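Local coordinates for N-acetyltransferase family protein (Bacillus anthracis, PDB 3LNB) that transfers an acetyl group from acetyl-coenzyme A to arylamines, inactivating the antibacterial drug sulfamethoxazole, at residues Y108-D112 against C113-V117; K37-F40 against K41-I45; I58-N61 against M62-L66. The protein carries 1 engineered substitution. All blocks are in the same frame, centred on the assembly; numbering follows the deposited sequence.

Interaction 1 (Y108-D112 against C113-V117)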
loop_
_atom_site.group_PDB
_atom_site.type_symbol
_atom_site.label_atom_id
_atom_site.label_comp_id
_atom_site.label_asym_id
_atom_site.label_seq_id
_atom_site.Cartn_x
_atom_site.Cartn_y
_atom_site.Cartn_z
ATOM N N TYR A 108 5.530 -0.808 -11.880
ATOM C CA TYR A 108 6.426 -0.285 -12.899
ATOM C C TYR A 108 7.876 -0.583 -12.548
ATOM O O TYR A 108 8.648 -1.010 -13.404
ATOM C CB TYR A 108 6.235 1.227 -13.071
ATOM C CG TYR A 108 4.970 1.597 -13.811
ATOM C CD1 TYR A 108 4.705 1.069 -15.074
ATOM C CD2 TYR A 108 4.036 2.466 -13.253
ATOM C CE1 TYR A 108 3.538 1.398 -15.771
ATOM C CE2 TYR A 108 2.860 2.802 -13.940
ATOM C CZ TYR A 108 2.622 2.265 -15.198
ATOM O OH TYR A 108 1.478 2.598 -15.897
ATOM N N PHE A 109 8.237 -0.366 -11.289
ATOM C CA PHE A 109 9.602 -0.620 -10.851
ATOM C C PHE A 109 9.989 -2.079 -11.085
ATOM O O PHE A 109 11.033 -2.362 -11.679
ATOM C CB PHE A 109 9.770 -0.288 -9.367
ATOM C CG PHE A 109 11.176 -0.487 -8.862
ATOM C CD1 PHE A 109 12.206 0.336 -9.299
ATOM C CD2 PHE A 109 11.471 -1.514 -7.975
ATOM C CE1 PHE A 109 13.516 0.137 -8.858
ATOM C CE2 PHE A 109 12.779 -1.724 -7.527
ATOM C CZ PHE A 109 13.801 -0.896 -7.970
ATOM N N LEU A 110 9.147 -2.997 -10.624
ATOM C CA LEU A 110 9.428 -4.418 -10.784
ATOM C C LEU A 110 9.472 -4.842 -12.252
ATOM O O LEU A 110 10.178 -5.788 -12.607
ATOM C CB LEU A 110 8.405 -5.256 -10.013
ATOM C CG LEU A 110 8.457 -5.097 -8.486
ATOM C CD1 LEU A 110 7.458 -6.048 -7.830
ATOM C CD2 LEU A 110 9.869 -5.383 -7.985
ATOM N N MET A 111 8.714 -4.157 -13.104
ATOM C CA MET A 111 8.739 -4.477 -14.527
ATOM C C MET A 111 10.116 -4.063 -15.052
ATOM O O MET A 111 10.750 -4.804 -15.800
ATOM C CB MET A 111 7.638 -3.727 -15.288
ATOM C CG MET A 111 6.232 -4.339 -15.181
ATOM S SD MET A 111 6.044 -5.972 -15.988
ATOM C CE MET A 111 5.990 -5.480 -17.721
ATOM N N ASP A 112 10.577 -2.879 -14.654
ATOM C CA ASP A 112 11.888 -2.404 -15.084
ATOM C C ASP A 112 12.977 -3.351 -14.599
ATOM O O ASP A 112 14.004 -3.519 -15.258
ATOM C CB ASP A 112 12.164 -1.003 -14.546
ATOM C CG ASP A 112 11.488 0.077 -15.359
ATOM O OD1 ASP A 112 10.847 -0.255 -16.379
ATOM O OD2 ASP A 112 11.606 1.260 -14.979
ATOM N N CYS A 113 12.741 -3.969 -13.446
ATOM C CA CYS A 113 13.691 -4.908 -12.878
ATOM C C CYS A 113 13.563 -6.278 -13.536
ATOM O O CYS A 113 14.333 -7.186 -13.242
ATOM C CB CYS A 113 13.491 -5.014 -11.362
ATOM S SG CYS A 113 14.090 -3.560 -10.458
ATOM N N GLY A 114 12.582 -6.420 -14.423
ATOM C CA GLY A 114 12.401 -7.673 -15.141
ATOM C C GLY A 114 11.621 -8.793 -14.473
ATOM O O GLY A 114 11.829 -9.964 -14.799
ATOM N N PHE A 115 10.740 -8.463 -13.532
ATOM C CA PHE A 115 9.945 -9.498 -12.880
ATOM C C PHE A 115 8.678 -9.756 -13.682
ATOM O O PHE A 115 8.235 -8.900 -14.449
ATOM C CB PHE A 115 9.538 -9.093 -11.459
ATOM C CG PHE A 115 10.659 -9.140 -10.461
ATOM C CD1 PHE A 115 11.489 -8.042 -10.271
ATOM C CD2 PHE A 115 10.884 -10.288 -9.709
ATOM C CE1 PHE A 115 12.530 -8.083 -9.343
ATOM C CE2 PHE A 115 11.923 -10.345 -8.779
ATOM C CZ PHE A 115 12.749 -9.242 -8.594
ATOM N N GLN A 116 8.115 -10.948 -13.504
ATOM C CA GLN A 116 6.871 -11.330 -14.159
ATOM C C GLN A 116 5.775 -10.882 -13.187
ATOM O O GLN A 116 5.406 -11.616 -12.264
ATOM C CB GLN A 116 6.794 -12.850 -14.342
ATOM C CG GLN A 116 7.743 -13.438 -15.365
ATOM C CD GLN A 116 7.653 -14.960 -15.413
ATOM O OE1 GLN A 116 8.504 -15.666 -14.868
ATOM N NE2 GLN A 116 6.603 -15.471 -16.050
ATOM N N VAL A 117 5.272 -9.671 -13.386
ATOM C CA VAL A 117 4.249 -9.139 -12.507
ATOM C C VAL A 117 3.069 -8.542 -13.247
ATOM O O VAL A 117 3.177 -8.176 -14.412
ATOM C CB VAL A 117 4.828 -8.034 -11.597
ATOM C CG1 VAL A 117 5.837 -8.624 -10.623
ATOM C CG2 VAL A 117 5.489 -6.956 -12.447
#
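The sulfur of C113 sits over one face of the F109 ring, SG lying 3.9 Å from the ring centroid, 21° off the normal and offset toward the rim. F109 reaches this place because its CG is anti to the backbone N (chi1 -178°), which sends the ring along the helix side toward C113. A thiol suits the spot, being small and polarisable enough to sit on an aromatic face. F39 stacks on F109 as well, and F40 meets it edge-to-face. The second ring, F115, has the carbonyl oxygen L110 O at its edge, in plane, 3.5 Å from CD1, while L110 CD2 touches the same CD1 at 3.9 Å. The branched end of L110 thus fills the corner between F115 and V117, its CD1 meeting V117 CG1. On the more exposed flank the M111 chain, bent at chi2 and chi3, lays SD 3.7 Å from V117 CG2.

The backbone turns beneath these groups. F115 N donates to L110 O almost straight (171°, 2.9 Å), and G114 N donates to M111 O from above the carbonyl plane. G114 has positive phi, a conformation in which a CB would press on the preceding carbonyl oxygen. The two bonds closing back into the last turn make this a Schellman motif, which ends helix 99-112 and leads the chain into strand 116-126 of the large antiparallel sheet.

Interaction 2 (K37-F40 against K41-I45)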
loop_
_atom_site.group_PDB
_atom_site.type_symbol
_atom_site.label_atom_id
_atom_site.label_comp_id
_atom_site.label_asym_id
_atom_site.label_seq_id
_atom_site.Cartn_x
_atom_site.Cartn_y
_atom_site.Cartn_z
ATOM N N LYS A 37 16.284 4.740 -11.125
ATOM C CA LYS A 37 17.223 5.635 -10.467
ATOM C C LYS A 37 16.530 6.423 -9.363
ATOM O O LYS A 37 17.034 6.500 -8.249
ATOM C CB LYS A 37 17.836 6.603 -11.482
ATOM C CG LYS A 37 18.623 5.923 -12.598
ATOM C CD LYS A 37 19.178 6.962 -13.568
ATOM C CE LYS A 37 19.823 6.313 -14.781
ATOM N NZ LYS A 37 20.272 7.352 -15.752
ATOM N N GLU A 38 15.373 7.004 -9.677
ATOM C CA GLU A 38 14.632 7.783 -8.689
ATOM C C GLU A 38 14.098 6.893 -7.580
ATOM O O GLU A 38 14.041 7.296 -6.414
ATOM C CB GLU A 38 13.456 8.516 -9.339
ATOM C CG GLU A 38 13.831 9.623 -10.319
ATOM C CD GLU A 38 14.636 10.743 -9.673
ATOM O OE1 GLU A 38 14.310 11.153 -8.540
ATOM O OE2 GLU A 38 15.592 11.226 -10.311
ATOM N N PHE A 39 13.693 5.684 -7.948
ATOM C CA PHE A 39 13.150 4.748 -6.974
ATOM C C PHE A 39 14.207 4.444 -5.913
ATOM O O PHE A 39 13.948 4.577 -4.718
ATOM C CB PHE A 39 12.716 3.452 -7.669
ATOM C CG PHE A 39 11.799 2.603 -6.842
ATOM C CD1 PHE A 39 10.440 2.889 -6.778
ATOM C CD2 PHE A 39 12.295 1.533 -6.105
ATOM C CE1 PHE A 39 9.586 2.122 -5.992
ATOM C CE2 PHE A 39 11.452 0.761 -5.317
ATOM C CZ PHE A 39 10.096 1.053 -5.258
ATOM N N PHE A 40 15.395 4.039 -6.366
ATOM C CA PHE A 40 16.511 3.716 -5.476
ATOM C C PHE A 40 16.842 4.874 -4.534
ATOM O O PHE A 40 17.076 4.670 -3.344
ATOM C CB PHE A 40 17.757 3.368 -6.300
ATOM C CG PHE A 40 17.701 2.016 -6.952
ATOM C CD1 PHE A 40 17.982 1.876 -8.307
ATOM C CD2 PHE A 40 17.389 0.881 -6.212
ATOM C CE1 PHE A 40 17.956 0.628 -8.917
ATOM C CE2 PHE A 40 17.362 -0.375 -6.814
ATOM C CZ PHE A 40 17.646 -0.500 -8.170
ATOM N N LYS A 41 16.864 6.086 -5.083
ATOM C CA LYS A 41 17.167 7.283 -4.302
ATOM C C LYS A 41 16.134 7.521 -3.200
ATOM O O LYS A 41 16.487 7.710 -2.032
ATOM C CB LYS A 41 17.218 8.504 -5.225
ATOM C CG LYS A 41 17.444 9.827 -4.503
ATOM C CD LYS A 41 17.351 11.013 -5.457
ATOM C CE LYS A 41 17.577 12.335 -4.725
ATOM N NZ LYS A 41 17.474 13.499 -5.652
ATOM N N ARG A 42 14.859 7.506 -3.571
ATOM C CA ARG A 42 13.787 7.733 -2.609
ATOM C C ARG A 42 13.793 6.712 -1.478
ATOM O O ARG A 42 13.662 7.074 -0.311
ATOM C CB ARG A 42 12.428 7.687 -3.311
ATOM C CG ARG A 42 11.215 7.886 -2.400
ATOM C CD ARG A 42 11.006 9.348 -2.010
ATOM N NE ARG A 42 9.652 9.569 -1.505
ATOM C CZ ARG A 42 9.347 9.840 -0.235
ATOM N NH1 ARG A 42 8.080 10.021 0.117
ATOM N NH2 ARG A 42 10.301 9.944 0.679
ATOM N N LEU A 43 13.938 5.437 -1.829
ATOM C CA LEU A 43 13.923 4.377 -0.826
ATOM C C LEU A 43 15.279 4.126 -0.181
ATOM O O LEU A 43 15.452 3.156 0.558
ATOM C CB LEU A 43 13.369 3.081 -1.427
ATOM C CG LEU A 43 11.880 3.091 -1.815
ATOM C CD1 LEU A 43 11.036 3.349 -0.578
ATOM C CD2 LEU A 43 11.604 4.174 -2.865
ATOM N N LYS A 44 16.231 5.011 -0.457
ATOM C CA LYS A 44 17.571 4.909 0.119
ATOM C C LYS A 44 18.189 3.533 -0.080
ATOM O O LYS A 44 18.818 2.988 0.835
ATOM C CB LYS A 44 17.516 5.197 1.615
ATOM C CG LYS A 44 16.594 6.326 1.995
ATOM C CD LYS A 44 17.149 7.680 1.622
ATOM C CE LYS A 44 17.011 8.627 2.808
ATOM N NZ LYS A 44 15.655 8.548 3.426
ATOM N N ILE A 45 17.997 2.966 -1.264
ATOM C CA ILE A 45 18.552 1.664 -1.581
ATOM C C ILE A 45 19.578 1.833 -2.692
ATOM O O ILE A 45 19.278 2.376 -3.753
ATOM C CB ILE A 45 17.456 0.683 -2.051
ATOM C CG1 ILE A 45 16.529 0.346 -0.883
ATOM C CG2 ILE A 45 18.094 -0.585 -2.603
ATOM C CD1 ILE A 45 15.323 -0.470 -1.285
HETATM O O HOH W 1 15.024 13.336 -7.379
#
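L43 lays its CD2 methyl squarely over the centre of the F39 ring, 4.0 Å from the centroid and 2° off the normal, a CH-pi contact between F39 on the last turn of helix 34-42 and L43 just past its end. The same methyl lies close to F39 O, the acceptor for L43 N (3.0 Å), so the leucine is packed against backbone and ring together. Both are buried, and a branched aliphatic side chain suits the place, offering a methyl to the ring face. F40 forms the other half of the tight side. With CG anti to its own carbonyl carbon (chi1 -74°) the ring swings toward I45, whose side chain crosses it at about a right angle, F40 CD2 to I45 CG2 being 4.0 Å.

Between these two pairs the helix stops in a Schellman motif. K44, with positive phi, is its C-prime residue: I45 N reaches back to F40 O at 2.8 Å, in the carbonyl plane, and K44 N donates to K41 O. The turn brings the apolar I45 back against the helix, where it packs on I58 and N61 of helix 55-65, while K44 points outward.

The opposite character prevails along E38 and K41. Their charged atoms, E38 OE1 and K41 NZ, are 4.9 Å apart, and a water spans the gap, donating a hydrogen bond to E38 OE1 (2.6 Å) and accepting one from K41 NZ (3.0 Å). The long extended lysine suits an exposed position, its aliphatic part running away from the helix and its amine meeting the bridging water. R42 is only partly exposed: its NE and NH1 donate to the carbonyl oxygens of L90 and R95, tying the helix end to the region around helix 83-92.

Interaction 3 (I58-N61 against M62-L66)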
loop_
_atom_site.group_PDB
_atom_site.type_symbol
_atom_site.label_atom_id
_atom_site.label_comp_id
_atom_site.label_asym_id
_atom_site.label_seq_id
_atom_site.Cartn_x
_atom_site.Cartn_y
_atom_site.Cartn_z
ATOM N N ILE A 58 12.919 -4.197 -0.475
ATOM C CA ILE A 58 12.131 -3.198 -1.193
ATOM C C ILE A 58 10.863 -2.880 -0.411
ATOM O O ILE A 58 10.567 -1.718 -0.145
ATOM C CB ILE A 58 11.727 -3.686 -2.604
ATOM C CG1 ILE A 58 12.973 -3.919 -3.455
ATOM C CG2 ILE A 58 10.820 -2.648 -3.283
ATOM C CD1 ILE A 58 13.757 -2.664 -3.734
ATOM N N LEU A 59 10.123 -3.919 -0.036
ATOM C CA LEU A 59 8.878 -3.740 0.709
ATOM C C LEU A 59 9.097 -3.064 2.054
ATOM O O LEU A 59 8.310 -2.217 2.467
ATOM C CB LEU A 59 8.188 -5.090 0.928
ATOM C CG LEU A 59 7.647 -5.795 -0.316
ATOM C CD1 LEU A 59 7.183 -7.205 0.051
ATOM C CD2 LEU A 59 6.505 -4.972 -0.913
ATOM N N LEU A 60 10.166 -3.447 2.742
ATOM C CA LEU A 60 10.473 -2.866 4.043
ATOM C C LEU A 60 10.701 -1.357 3.952
ATOM O O LEU A 60 10.097 -0.587 4.695
ATOM C CB LEU A 60 11.713 -3.536 4.643
ATOM C CG LEU A 60 12.371 -2.817 5.825
ATOM C CD1 LEU A 60 11.412 -2.728 7.011
ATOM C CD2 LEU A 60 13.632 -3.570 6.207
ATOM N N ASN A 61 11.575 -0.940 3.043
ATOM C CA ASN A 61 11.877 0.477 2.890
ATOM C C ASN A 61 10.662 1.288 2.464
ATOM O O ASN A 61 10.477 2.414 2.928
ATOM C CB ASN A 61 13.034 0.667 1.908
ATOM C CG ASN A 61 14.376 0.252 2.503
ATOM O OD1 ASN A 61 14.473 -0.750 3.215
ATOM N ND2 ASN A 61 15.419 1.017 2.201
ATOM N N MET A 62 9.831 0.718 1.590
ATOM C CA MET A 62 8.628 1.406 1.144
ATOM C C MET A 62 7.739 1.673 2.348
ATOM O O MET A 62 7.231 2.777 2.519
ATOM C CB MET A 62 7.853 0.564 0.118
ATOM C CG MET A 62 8.477 0.523 -1.274
ATOM S SD MET A 62 7.417 -0.310 -2.483
ATOM C CE MET A 62 6.175 0.940 -2.786
ATOM N N GLY A 63 7.556 0.658 3.187
ATOM C CA GLY A 63 6.720 0.825 4.362
ATOM C C GLY A 63 7.246 1.865 5.337
ATOM O O GLY A 63 6.475 2.576 5.979
ATOM N N MET A 64 8.567 1.959 5.435
ATOM C CA MET A 64 9.221 2.898 6.341
ATOM C C MET A 64 9.356 4.314 5.790
ATOM O O MET A 64 9.527 5.267 6.553
ATOM C CB MET A 64 10.628 2.386 6.684
ATOM C CG MET A 64 10.671 1.132 7.514
ATOM S SD MET A 64 9.972 1.416 9.136
ATOM C CE MET A 64 11.291 2.348 9.929
ATOM N N ILE A 65 9.279 4.456 4.471
ATOM C CA ILE A 65 9.467 5.761 3.838
ATOM C C ILE A 65 8.280 6.351 3.070
ATOM O O ILE A 65 7.974 7.533 3.215
ATOM C CB ILE A 65 10.700 5.699 2.898
ATOM C CG1 ILE A 65 11.951 5.405 3.733
ATOM C CG2 ILE A 65 10.845 7.000 2.116
ATOM C CD1 ILE A 65 13.177 5.052 2.924
ATOM N N LEU A 66 7.627 5.545 2.245
ATOM C CA LEU A 66 6.486 6.025 1.468
ATOM C C LEU A 66 5.204 6.026 2.304
ATOM O O LEU A 66 4.614 4.976 2.552
ATOM C CB LEU A 66 6.297 5.153 0.224
ATOM C CG LEU A 66 7.430 5.195 -0.801
ATOM C CD1 LEU A 66 7.094 4.266 -1.958
ATOM C CD2 LEU A 66 7.629 6.630 -1.300
#
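M62 N and G63 N donate to I58 O and L59 O, each at 3.1 Å, and M64 N donates to L60 O; these i to i+4 bonds carry helix 55-65 through the contact. The last of the series is poorer: I65 N to N61 O is a short 2.8 Å but bends to 127°, a weak bond. There the backbone is leaving regular helix, for M62 O accepts from both I65 N and L66 N, and L66 is the first residue outside helical angles. The amide of N61 turns away from this network, its ND2 donating to L43 O just beyond the end of helix 34-42. An asparagine is apt here, since its amide N-H can satisfy a backbone carbonyl just past the helix end.

Around the backbone the side chains divide by face. Toward the interior, M62 CG rests 3.3 Å from I58 O and its SD comes to 4.2 Å from I58 CG2, the flexible thioether filling space among F39, L106 and A154. I58 itself packs on F39 and F109. On the more exposed face, L60 and M64 lie side by side and point the same way, L60 CD1 touching M64 CG at 4.0 Å. L60 CG is anti to the backbone N (chi1 165°), which leans the branched end toward M64. I65 folds its CG1 over N61 O, 3.4 Å away, and touches R42. G63, buried near the C-terminal end of the helix, brings its backbone close enough to bond to that of L255.

Helix 55-65 is thus one of the packed helices of the arylamine N-acetyltransferase fold, set against helices 34-42 and 99-112 on one side and joined at G63 to strand 252-256 on another.

The three contacts come in series along the chain: interaction 2 ends helix 34-42, interaction 3 lies in the next helix, 55-65, and interaction 1 closes helix 99-112 ahead of strand 116-126. Centre to centre, interaction 2 lies about 15 Å from interaction 1 and about 11 Å from interaction 3, and the remaining pair is about 17 Å apart, yet all three touch. F109 meets F39 and F40 of interaction 2 and I58 of interaction 3, while R42 and L43 bear on I65 and M62. Together they form a helical cluster that interaction 1 connects to the larger antiparallel sheet and interaction 3 to the smaller, consistent with the family's N-terminal helical bundle beside the probable active site.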